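Local coordinates for protein dipeptidase AC. Metallo peptidase. MEROPS family M19 (Rhodobacter sphaeroides, PDB 3LY0) that probably hydrolyses dipeptides as a zinc-dependent metallodipeptidase, and here holds two zinc ions and a phosphinate mimic of L-Ala-D-Ala, at residues A199-R203 and L204-L208; L148-L151 and H152-S156; T191-G194 and R195-V198. All blocks are in the same frame, centred on the assembly; numbering follows the deposited sequence.

Interaction 1: residues A199-R203 and L204-L208; sequences AECNR and LKIML
Asn-202 O takes two bonds from a single residue, Lys-205: one from the ammonium, NZ to Asn-202 O at 2.9 Å, and a weak one from the backbone, Lys-205 N to Asn-202 O at 3.2 Å. The second belongs to the Schellman motif that ends helix 192-204, a textbook case of how a helix is stopped. Its signature is the bond from Ile-206 N to Cys-201 O, 2.9 Å, with Lys-205 as the C-prime residue whose positive phi, 60°, swings the chain out of the helix. The lysine chain folds back at chi2 and again at chi4 (-63° and -75°), which brings NZ over the last turn, where it also bonds weakly to Arg-203 O and shares water 2 with that carbonyl. A positive charge placed among C-terminal carbonyls probably interacts favourably with the negative end of the helix dipole.

On the flank of the helix that meets helix 149-157, Glu-200 and Arg-203 form a salt bridge. Both NE and NH1 of Arg-203 close side-on upon the single atom Glu-200 OE1, which lies in the guanidinium plane; NH1 stands 2.8 Å from that OE1, nearly on its C-O line, whereas NE comes from above the carboxylate plane. His-152 of helix 149-157 packs against both residues.

On the buried side, Cys-201 packs against the chain as it returns toward strand 207-208. Its CB meets Ile-206 CB, and its SG lies 3.9 Å from Leu-208 CD2. Asn-202 hydrogen-bonds through OD1 and ND2 to Asp-226 N and Ser-225 OG, fixing the amide, and water 1 links its ND2 to Ile-206 O. The Leu-208 side chain crosses that of Asn-202 at about a right angle and brings CD1 to 3.9 Å from Asn-202 ND2.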
ATOM      1  N   ALA A 199     -18.448   8.372  -2.599  1.00 12.70           N
ATOM      2  CA  ALA A 199     -19.619   8.471  -1.743  1.00 15.70           C
ATOM      3  C   ALA A 199     -20.026   7.107  -1.182  1.00 11.40           C
ATOM      4  O   ALA A 199     -20.365   6.991  -0.009  1.00 13.33           O
ATOM      5  CB  ALA A 199     -20.777   9.107  -2.505  1.00 15.63           C
ATOM      6  N   GLU A 200     -19.974   6.077  -2.027  1.00 13.11           N
ATOM      7  CA  GLU A 200     -20.409   4.745  -1.623  1.00 13.06           C
ATOM      8  C   GLU A 200     -19.410   4.100  -0.673  1.00 11.36           C
ATOM      9  O   GLU A 200     -19.801   3.418   0.277  1.00 12.90           O
ATOM     10  CB  GLU A 200     -20.648   3.849  -2.836  1.00 13.75           C
ATOM     11  CG  GLU A 200     -21.527   2.653  -2.535  1.00 14.23           C
ATOM     12  CD  GLU A 200     -22.929   3.068  -2.141  1.00 24.39           C
ATOM     13  OE1 GLU A 200     -23.575   2.335  -1.365  1.00 32.15           O
ATOM     14  OE2 GLU A 200     -23.380   4.135  -2.610  1.00 26.48           O
ATOM     15  N   CYS A 201     -18.120   4.340  -0.908  1.00 11.39           N
ATOM     16  CA  CYS A 201     -17.115   3.840   0.035  1.00 12.24           C
ATOM     17  C   CYS A 201     -17.278   4.502   1.399  1.00 11.69           C
ATOM     18  O   CYS A 201     -17.166   3.842   2.434  1.00 12.11           O
ATOM     19  CB  CYS A 201     -15.689   4.030  -0.483  1.00 10.64           C
ATOM     20  SG  CYS A 201     -15.223   2.878  -1.793  1.00 12.30           S
ATOM     21  N   ASN A 202     -17.536   5.811   1.407  1.00 11.42           N
ATOM     22  CA  ASN A 202     -17.822   6.488   2.670  1.00 12.07           C
ATOM     23  C   ASN A 202     -19.017   5.858   3.393  1.00 13.89           C
ATOM     24  O   ASN A 202     -18.988   5.644   4.601  1.00 14.17           O
ATOM     25  CB  ASN A 202     -18.124   7.972   2.447  1.00 15.05           C
ATOM     26  CG  ASN A 202     -16.876   8.822   2.158  1.00 13.58           C
ATOM     27  OD1 ASN A 202     -17.009   9.982   1.785  1.00 14.58           O
ATOM     28  ND2 ASN A 202     -15.677   8.265   2.358  1.00 14.32           N
ATOM     29  N   ARG A 203     -20.079   5.574   2.646  1.00 14.04           N
ATOM     30  CA  ARG A 203     -21.280   5.012   3.255  1.00 16.55           C
ATOM     31  C   ARG A 203     -21.025   3.612   3.806  1.00 13.97           C
ATOM     32  O   ARG A 203     -21.476   3.273   4.899  1.00 17.10           O
ATOM     33  CB  ARG A 203     -22.435   4.994   2.255  1.00 17.10           C
ATOM     34  CG  ARG A 203     -23.799   4.920   2.927  1.00 24.63           C
ATOM     35  CD  ARG A 203     -24.921   4.866   1.903  1.00 25.21           C
ATOM     36  NE  ARG A 203     -24.847   3.650   1.099  1.00 24.80           N
ATOM     37  CZ  ARG A 203     -25.206   2.445   1.535  1.00 25.95           C
ATOM     38  NH1 ARG A 203     -25.104   1.390   0.737  1.00 28.96           N
ATOM     39  NH2 ARG A 203     -25.659   2.294   2.773  1.00 31.46           N
ATOM     40  N   LEU A 204     -20.294   2.806   3.044  1.00 11.67           N
ATOM     41  CA  LEU A 204     -19.956   1.448   3.454  1.00 12.39           C
ATOM     42  C   LEU A 204     -18.806   1.378   4.451  1.00 12.64           C
ATOM     43  O   LEU A 204     -18.504   0.298   4.965  1.00 14.02           O
ATOM     44  CB  LEU A 204     -19.617   0.599   2.231  1.00 13.72           C
ATOM     45  CG  LEU A 204     -20.805   0.316   1.301  1.00 11.77           C
ATOM     46  CD1 LEU A 204     -20.336  -0.403   0.040  1.00 14.27           C
ATOM     47  CD2 LEU A 204     -21.867  -0.499   2.030  1.00 15.85           C
ATOM     48  N   LYS A 205     -18.173   2.524   4.721  1.00 12.39           N
ATOM     49  CA  LYS A 205     -17.000   2.587   5.599  1.00 13.28           C
ATOM     50  C   LYS A 205     -15.859   1.726   5.059  1.00 12.05           C
ATOM     51  O   LYS A 205     -15.198   0.994   5.807  1.00 14.58           O
ATOM     52  CB  LYS A 205     -17.369   2.173   7.025  1.00 15.09           C
ATOM     53  CG  LYS A 205     -18.532   2.962   7.609  1.00 19.07           C
ATOM     54  CD  LYS A 205     -18.177   4.430   7.727  1.00 19.40           C
ATOM     55  CE  LYS A 205     -19.366   5.259   8.209  1.00 27.47           C
ATOM     56  NZ  LYS A 205     -20.403   5.464   7.146  1.00 28.83           N
ATOM     57  N   ILE A 206     -15.657   1.807   3.751  1.00  9.99           N
ATOM     58  CA  ILE A 206     -14.488   1.250   3.070  1.00 10.98           C
ATOM     59  C   ILE A 206     -13.440   2.352   2.960  1.00 10.25           C
ATOM     60  O   ILE A 206     -13.720   3.425   2.432  1.00 11.39           O
ATOM     61  CB  ILE A 206     -14.862   0.750   1.655  1.00 11.04           C
ATOM     62  CG1 ILE A 206     -15.848  -0.420   1.756  1.00 11.18           C
ATOM     63  CG2 ILE A 206     -13.612   0.341   0.873  1.00 11.35           C
ATOM     64  CD1 ILE A 206     -16.389  -0.887   0.421  1.00 13.12           C
ATOM     65  N   MET A 207     -12.234   2.092   3.461  1.00  9.70           N
ATOM     66  CA  MET A 207     -11.153   3.079   3.402  1.00 10.00           C
ATOM     67  C   MET A 207     -10.759   3.341   1.958  1.00 10.57           C
ATOM     68  O   MET A 207     -10.575   2.412   1.183  1.00 12.12           O
ATOM     69  CB  MET A 207      -9.931   2.566   4.178  1.00  9.34           C
ATOM     70  CG  MET A 207      -8.810   3.603   4.437  1.00  9.42           C
ATOM     71  SD  MET A 207      -7.197   2.852   4.907  1.00  6.63           S
ATOM     72  CE  MET A 207      -6.511   2.586   3.268  1.00 13.60           C
ATOM     73  N   LEU A 208     -10.622   4.615   1.604  1.00  9.88           N
ATOM     74  CA  LEU A 208     -10.109   4.987   0.292  1.00  9.87           C
ATOM     75  C   LEU A 208      -8.609   5.211   0.366  1.00  9.85           C
ATOM     76  O   LEU A 208      -8.119   5.860   1.287  1.00  9.85           O
ATOM     77  CB  LEU A 208     -10.789   6.268  -0.180  1.00 10.90           C
ATOM     78  CG  LEU A 208     -12.259   6.085  -0.525  1.00 11.43           C
ATOM     79  CD1 LEU A 208     -13.004   7.405  -0.379  1.00 13.18           C
ATOM     80  CD2 LEU A 208     -12.382   5.530  -1.933  1.00 12.90           C
TER
HETATM   81  O   HOH W   1     -14.324   5.888   3.540  1.00 11.59           O
HETATM   82  O   HOH W   2     -22.943   4.770   6.607  1.00 32.35           O

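Interaction 2: residues L148-L151 and H152-S156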
ATOM      1  N   LEU A 148     -21.282   0.124  -9.643  1.00 12.08           N
ATOM      2  CA  LEU A 148     -20.902  -0.127  -8.250  1.00 12.61           C
ATOM      3  C   LEU A 148     -21.472  -1.400  -7.621  1.00 11.83           C
ATOM      4  O   LEU A 148     -21.269  -1.645  -6.431  1.00 11.75           O
ATOM      5  CB  LEU A 148     -21.208   1.072  -7.349  1.00 14.79           C
ATOM      6  CG  LEU A 148     -20.611   2.412  -7.786  1.00 12.68           C
ATOM      7  CD1 LEU A 148     -20.863   3.457  -6.724  1.00 16.64           C
ATOM      8  CD2 LEU A 148     -19.127   2.284  -8.039  1.00 14.47           C
ATOM      9  N   ASP A 149     -22.188  -2.208  -8.400  1.00 11.50           N
ATOM     10  CA  ASP A 149     -22.808  -3.400  -7.825  1.00 11.52           C
ATOM     11  C   ASP A 149     -21.787  -4.306  -7.157  1.00 11.41           C
ATOM     12  O   ASP A 149     -22.053  -4.867  -6.090  1.00 11.80           O
ATOM     13  CB  ASP A 149     -23.553  -4.205  -8.888  1.00 12.11           C
ATOM     14  CG  ASP A 149     -24.945  -3.690  -9.145  1.00 17.21           C
ATOM     15  OD1 ASP A 149     -25.359  -2.696  -8.508  1.00 16.05           O
ATOM     16  OD2 ASP A 149     -25.628  -4.309  -9.985  1.00 20.31           O
ATOM     17  N   ALA A 150     -20.625  -4.459  -7.788  1.00 10.40           N
ATOM     18  CA  ALA A 150     -19.607  -5.353  -7.242  1.00 10.68           C
ATOM     19  C   ALA A 150     -18.928  -4.791  -5.998  1.00 12.86           C
ATOM     20  O   ALA A 150     -18.315  -5.535  -5.252  1.00 11.92           O
ATOM     21  CB  ALA A 150     -18.581  -5.730  -8.295  1.00 12.37           C
ATOM     22  N   LEU A 151     -19.010  -3.479  -5.783  1.00 10.28           N
ATOM     23  CA  LEU A 151     -18.500  -2.912  -4.540  1.00  9.83           C
ATOM     24  C   LEU A 151     -19.218  -3.536  -3.348  1.00 11.12           C
ATOM     25  O   LEU A 151     -18.597  -3.893  -2.354  1.00 10.88           O
ATOM     26  CB  LEU A 151     -18.647  -1.384  -4.525  1.00 12.18           C
ATOM     27  CG  LEU A 151     -18.036  -0.665  -3.318  1.00 12.84           C
ATOM     28  CD1 LEU A 151     -16.523  -0.728  -3.412  1.00 13.68           C
ATOM     29  CD2 LEU A 151     -18.499   0.794  -3.276  1.00 14.10           C
ATOM     30  N   HIS A 152     -20.533  -3.690  -3.463  1.00 10.94           N
ATOM     31  CA  HIS A 152     -21.301  -4.290  -2.387  1.00 11.31           C
ATOM     32  C   HIS A 152     -20.967  -5.762  -2.227  1.00 11.14           C
ATOM     33  O   HIS A 152     -20.862  -6.258  -1.108  1.00 12.17           O
ATOM     34  CB  HIS A 152     -22.795  -4.068  -2.618  1.00 11.95           C
ATOM     35  CG  HIS A 152     -23.164  -2.624  -2.672  1.00 12.53           C
ATOM     36  ND1 HIS A 152     -23.495  -1.902  -1.547  1.00 14.38           N
ATOM     37  CD2 HIS A 152     -23.208  -1.753  -3.709  1.00 16.22           C
ATOM     38  CE1 HIS A 152     -23.744  -0.650  -1.892  1.00 12.99           C
ATOM     39  NE2 HIS A 152     -23.585  -0.535  -3.197  1.00 16.86           N
ATOM     40  N   LEU A 153     -20.783  -6.460  -3.342  1.00 11.17           N
ATOM     41  CA  LEU A 153     -20.378  -7.859  -3.288  1.00 12.52           C
ATOM     42  C   LEU A 153     -19.035  -8.027  -2.587  1.00 10.54           C
ATOM     43  O   LEU A 153     -18.915  -8.819  -1.651  1.00 11.79           O
ATOM     44  CB  LEU A 153     -20.294  -8.456  -4.689  1.00 11.52           C
ATOM     45  CG  LEU A 153     -21.620  -8.630  -5.422  1.00 11.28           C
ATOM     46  CD1 LEU A 153     -21.345  -9.140  -6.821  1.00 13.15           C
ATOM     47  CD2 LEU A 153     -22.505  -9.606  -4.676  1.00 14.44           C
ATOM     48  N   PHE A 154     -18.030  -7.273  -3.023  1.00 11.49           N
ATOM     49  CA  PHE A 154     -16.709  -7.404  -2.420  1.00 10.63           C
ATOM     50  C   PHE A 154     -16.736  -7.009  -0.949  1.00 11.76           C
ATOM     51  O   PHE A 154     -16.087  -7.645  -0.129  1.00 10.76           O
ATOM     52  CB  PHE A 154     -15.655  -6.609  -3.209  1.00 11.96           C
ATOM     53  CG  PHE A 154     -15.082  -7.364  -4.383  1.00 14.06           C
ATOM     54  CD1 PHE A 154     -14.077  -8.305  -4.192  1.00 15.45           C
ATOM     55  CD2 PHE A 154     -15.532  -7.124  -5.677  1.00 13.99           C
ATOM     56  CE1 PHE A 154     -13.539  -9.005  -5.264  1.00 15.78           C
ATOM     57  CE2 PHE A 154     -15.003  -7.819  -6.762  1.00 15.32           C
ATOM     58  CZ  PHE A 154     -14.003  -8.766  -6.549  1.00 17.77           C
ATOM     59  N   HIS A 155     -17.485  -5.968  -0.610  1.00 10.71           N
ATOM     60  CA  HIS A 155     -17.613  -5.570   0.782  1.00 11.94           C
ATOM     61  C   HIS A 155     -18.190  -6.712   1.622  1.00 12.07           C
ATOM     62  O   HIS A 155     -17.723  -6.976   2.738  1.00 11.36           O
ATOM     63  CB  HIS A 155     -18.498  -4.335   0.900  1.00 12.26           C
ATOM     64  CG  HIS A 155     -18.680  -3.876   2.307  1.00 12.00           C
ATOM     65  ND1 HIS A 155     -19.807  -4.175   3.044  1.00 17.17           N
ATOM     66  CD2 HIS A 155     -17.866  -3.169   3.127  1.00 13.45           C
ATOM     67  CE1 HIS A 155     -19.686  -3.654   4.253  1.00 19.04           C
ATOM     68  NE2 HIS A 155     -18.520  -3.037   4.329  1.00 15.28           N
ATOM     69  N   SER A 156     -19.193  -7.388   1.076  1.00 12.12           N
ATOM     70  CA  SER A 156     -19.854  -8.473   1.780  1.00 12.95           C
ATOM     71  C   SER A 156     -18.898  -9.604   2.098  1.00 16.35           C
ATOM     72  O   SER A 156     -19.037 -10.265   3.131  1.00 19.73           O
ATOM     73  CB  SER A 156     -21.015  -8.995   0.947  1.00 14.90           C
ATOM     74  OG  SER A 156     -22.077  -8.061   0.943  1.00 24.66           O
TER
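The first turns of helix 149-157, the crossover helix of the beta-alpha-beta unit between strands 132-139 and 159-163, illustrate how side chains lean back over a helix's own carbonyls. Phe-154 N donates to Ala-150 O over 2.8 Å with an almost straight N-H line, 173°. The ring of Phe-154 turns its edge to the same oxygen: CD2 lies 3.2 Å from Ala-150 O, and also touches Ala-150 CB. Residues of helix 89-109 pack on this pair, Gln-93 against Ala-150 and Ala-96 against Phe-154.

His-152 has its CG beside the backbone N (chi1 -60°), a setting that carries the imidazole back toward the start of the helix, where CD2 comes 3.3 Å from Leu-148 O. Asp-149 O receives two weak bonds, from His-152 N and Leu-153 N, while Leu-151 O takes a sound one from His-155 N. At the far end, His-152 O is gripped from opposite faces of its plane by Ser-156 N and by Ser-156 OG, the hydroxyl at 3.0 Å from that oxygen.

Ring carbons, Phe-154 CD2 and His-152 CD2, thus bring weakly polarised C-H groups near carbonyl oxygens, which probably adds a little electrostatic attraction to the packing.

Interaction 3: residues T191-G194 and R195-V198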
ATOM      1  N   THR A 191     -13.930  10.671 -12.517  1.00 12.01           N
ATOM      2  CA  THR A 191     -15.117  10.663 -13.360  1.00 12.08           C
ATOM      3  C   THR A 191     -16.353  10.731 -12.470  1.00 14.22           C
ATOM      4  O   THR A 191     -16.258  10.673 -11.243  1.00 14.16           O
ATOM      5  CB  THR A 191     -15.196   9.369 -14.162  1.00 12.38           C
ATOM      6  OG1 THR A 191     -15.356   8.276 -13.244  1.00 12.51           O
ATOM      7  CG2 THR A 191     -13.948   9.151 -15.004  1.00 14.32           C
ATOM      8  N   GLU A 192     -17.533  10.836 -13.080  1.00 13.51           N
ATOM      9  CA  GLU A 192     -18.751  10.856 -12.302  1.00 16.14           C
ATOM     10  C   GLU A 192     -18.857   9.552 -11.498  1.00 13.53           C
ATOM     11  O   GLU A 192     -19.242   9.560 -10.327  1.00 14.44           O
ATOM     12  CB  GLU A 192     -19.965  11.066 -13.216  1.00 18.98           C
ATOM     13  CG  GLU A 192     -21.238  11.446 -12.467  1.00 23.19           C
ATOM     14  CD  GLU A 192     -22.048  10.239 -12.039  1.00 26.10           C
ATOM     15  OE1 GLU A 192     -21.870   9.162 -12.651  1.00 25.36           O
ATOM     16  OE2 GLU A 192     -22.868  10.371 -11.102  1.00 29.66           O
ATOM     17  N   ALA A 193     -18.489   8.443 -12.135  1.00 14.02           N
ATOM     18  CA  ALA A 193     -18.487   7.149 -11.453  1.00 14.08           C
ATOM     19  C   ALA A 193     -17.530   7.151 -10.259  1.00 11.77           C
ATOM     20  O   ALA A 193     -17.846   6.593  -9.206  1.00 11.72           O
ATOM     21  CB  ALA A 193     -18.131   6.037 -12.422  1.00 14.17           C
ATOM     22  N   GLY A 194     -16.369   7.780 -10.429  1.00 12.93           N
ATOM     23  CA  GLY A 194     -15.412   7.918  -9.344  1.00 13.44           C
ATOM     24  C   GLY A 194     -15.966   8.716  -8.176  1.00 12.66           C
ATOM     25  O   GLY A 194     -15.731   8.395  -7.011  1.00 13.21           O
ATOM     26  N   ARG A 195     -16.717   9.772  -8.479  1.00 13.61           N
ATOM     27  CA  ARG A 195     -17.351  10.552  -7.433  1.00 13.97           C
ATOM     28  C   ARG A 195     -18.385   9.701  -6.696  1.00 13.21           C
ATOM     29  O   ARG A 195     -18.453   9.723  -5.469  1.00 14.60           O
ATOM     30  CB  ARG A 195     -17.970  11.834  -8.016  1.00 16.85           C
ATOM     31  CG  ARG A 195     -16.919  12.755  -8.623  1.00 18.67           C
ATOM     32  CD  ARG A 195     -17.442  14.161  -8.907  1.00 24.47           C
ATOM     33  NE  ARG A 195     -18.356  14.214 -10.046  1.00 29.22           N
ATOM     34  CZ  ARG A 195     -17.974  14.299 -11.320  1.00 26.08           C
ATOM     35  NH1 ARG A 195     -16.685  14.331 -11.636  1.00 25.69           N
ATOM     36  NH2 ARG A 195     -18.887  14.348 -12.285  1.00 27.85           N
ATOM     37  N   ARG A 196     -19.181   8.931  -7.439  1.00 13.82           N
ATOM     38  CA  ARG A 196     -20.114   8.009  -6.798  1.00 14.77           C
ATOM     39  C   ARG A 196     -19.401   6.941  -5.968  1.00 12.37           C
ATOM     40  O   ARG A 196     -19.876   6.560  -4.896  1.00 13.12           O
ATOM     41  CB  ARG A 196     -21.057   7.373  -7.822  1.00 14.85           C
ATOM     42  CG  ARG A 196     -22.100   8.347  -8.364  1.00 17.36           C
ATOM     43  CD  ARG A 196     -23.104   7.658  -9.289  1.00 20.46           C
ATOM     44  NE  ARG A 196     -22.513   7.270 -10.566  1.00 20.05           N
ATOM     45  CZ  ARG A 196     -22.203   6.019 -10.889  1.00 19.04           C
ATOM     46  NH1 ARG A 196     -22.425   5.036 -10.026  1.00 19.77           N
ATOM     47  NH2 ARG A 196     -21.670   5.750 -12.071  1.00 17.12           N
ATOM     48  N   LEU A 197     -18.265   6.466  -6.470  1.00 12.95           N
ATOM     49  CA  LEU A 197     -17.450   5.495  -5.737  1.00 11.65           C
ATOM     50  C   LEU A 197     -16.967   6.034  -4.387  1.00 11.68           C
ATOM     51  O   LEU A 197     -17.012   5.330  -3.377  1.00 11.28           O
ATOM     52  CB  LEU A 197     -16.268   5.035  -6.591  1.00  9.63           C
ATOM     53  CG  LEU A 197     -15.313   4.045  -5.925  1.00 10.01           C
ATOM     54  CD1 LEU A 197     -15.985   2.691  -5.704  1.00 12.94           C
ATOM     55  CD2 LEU A 197     -14.084   3.886  -6.778  1.00 11.42           C
ATOM     56  N   VAL A 198     -16.515   7.285  -4.363  1.00 12.12           N
ATOM     57  CA  VAL A 198     -16.121   7.905  -3.103  1.00 12.38           C
ATOM     58  C   VAL A 198     -17.288   7.930  -2.122  1.00 12.21           C
ATOM     59  O   VAL A 198     -17.151   7.550  -0.968  1.00 12.57           O
ATOM     60  CB  VAL A 198     -15.580   9.342  -3.319  1.00 13.65           C
ATOM     61  CG1 VAL A 198     -15.415  10.072  -1.987  1.00 12.78           C
ATOM     62  CG2 VAL A 198     -14.270   9.302  -4.081  1.00 14.98           C
TER
HETATM   63  O   HOH W   3     -21.031   7.228 -14.371  1.00 22.62           O
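Glu-192 and Arg-196, one turn apart, are joined by a salt bridge in which NE of Arg-196 reaches OE1 of Glu-192 at 2.9 Å along a nearly straight N-H line, 172°. OE1 lies in the guanidinium plane and is met on its syn side, with NE somewhat out of the carboxylate plane; NH2 adds only a weak bond, and water 3 bridges OE1 and NH2. The bend of Glu-192 at chi2 (-89°) brings the carboxylate alongside the arginine, their planes 29° apart.

Arg-195 behaves differently: one guanidinium face lies over Thr-191 O and Glu-192 CA, with NH2 3.5 Å from Glu-192 CA. Farther out, NH1 of Arg-196 bonds to Ala-146 O in the loop ahead of helix 149-157. An alanine in place of Arg-196 is likely to leave the Glu-192 carboxylate without its arginine partner and the Ala-146 carbonyl without this donor.

Beneath these charges, Ala-193 O accepts from Leu-197 N at 2.8 Å, and Gly-194 O from Val-198 N. Thr-191 OG1 accepts from Gly-194 N at 3.0 Å, and its tie to Val-171 O positions the hydroxyl. The bond from Gly-194 N makes Thr-191 the N-cap of helix 192-204, with an i to i+4 ion pair on the first turn.

In the fold
Followed from the N terminus, the chain makes interaction 2 first, at the start of helix 149-157 between strands 132-139 and 159-163. Interaction 3 then opens helix 192-204, and interaction 1 closes it and leads into strand 207-208, which pairs with 159-163. The three stand in series: each joins two abutting segments and so closes no loop, and none nests or crosses. Side-chain packing joins them. Leu-148 and Leu-151 of interaction 2 meet Leu-197 of interaction 3, while Leu-151 also lies on Glu-200 of interaction 1. Val-198 touches Leu-208, which ties helix 192-204 to the strand that follows it, in the family's TIM-barrel-type fold.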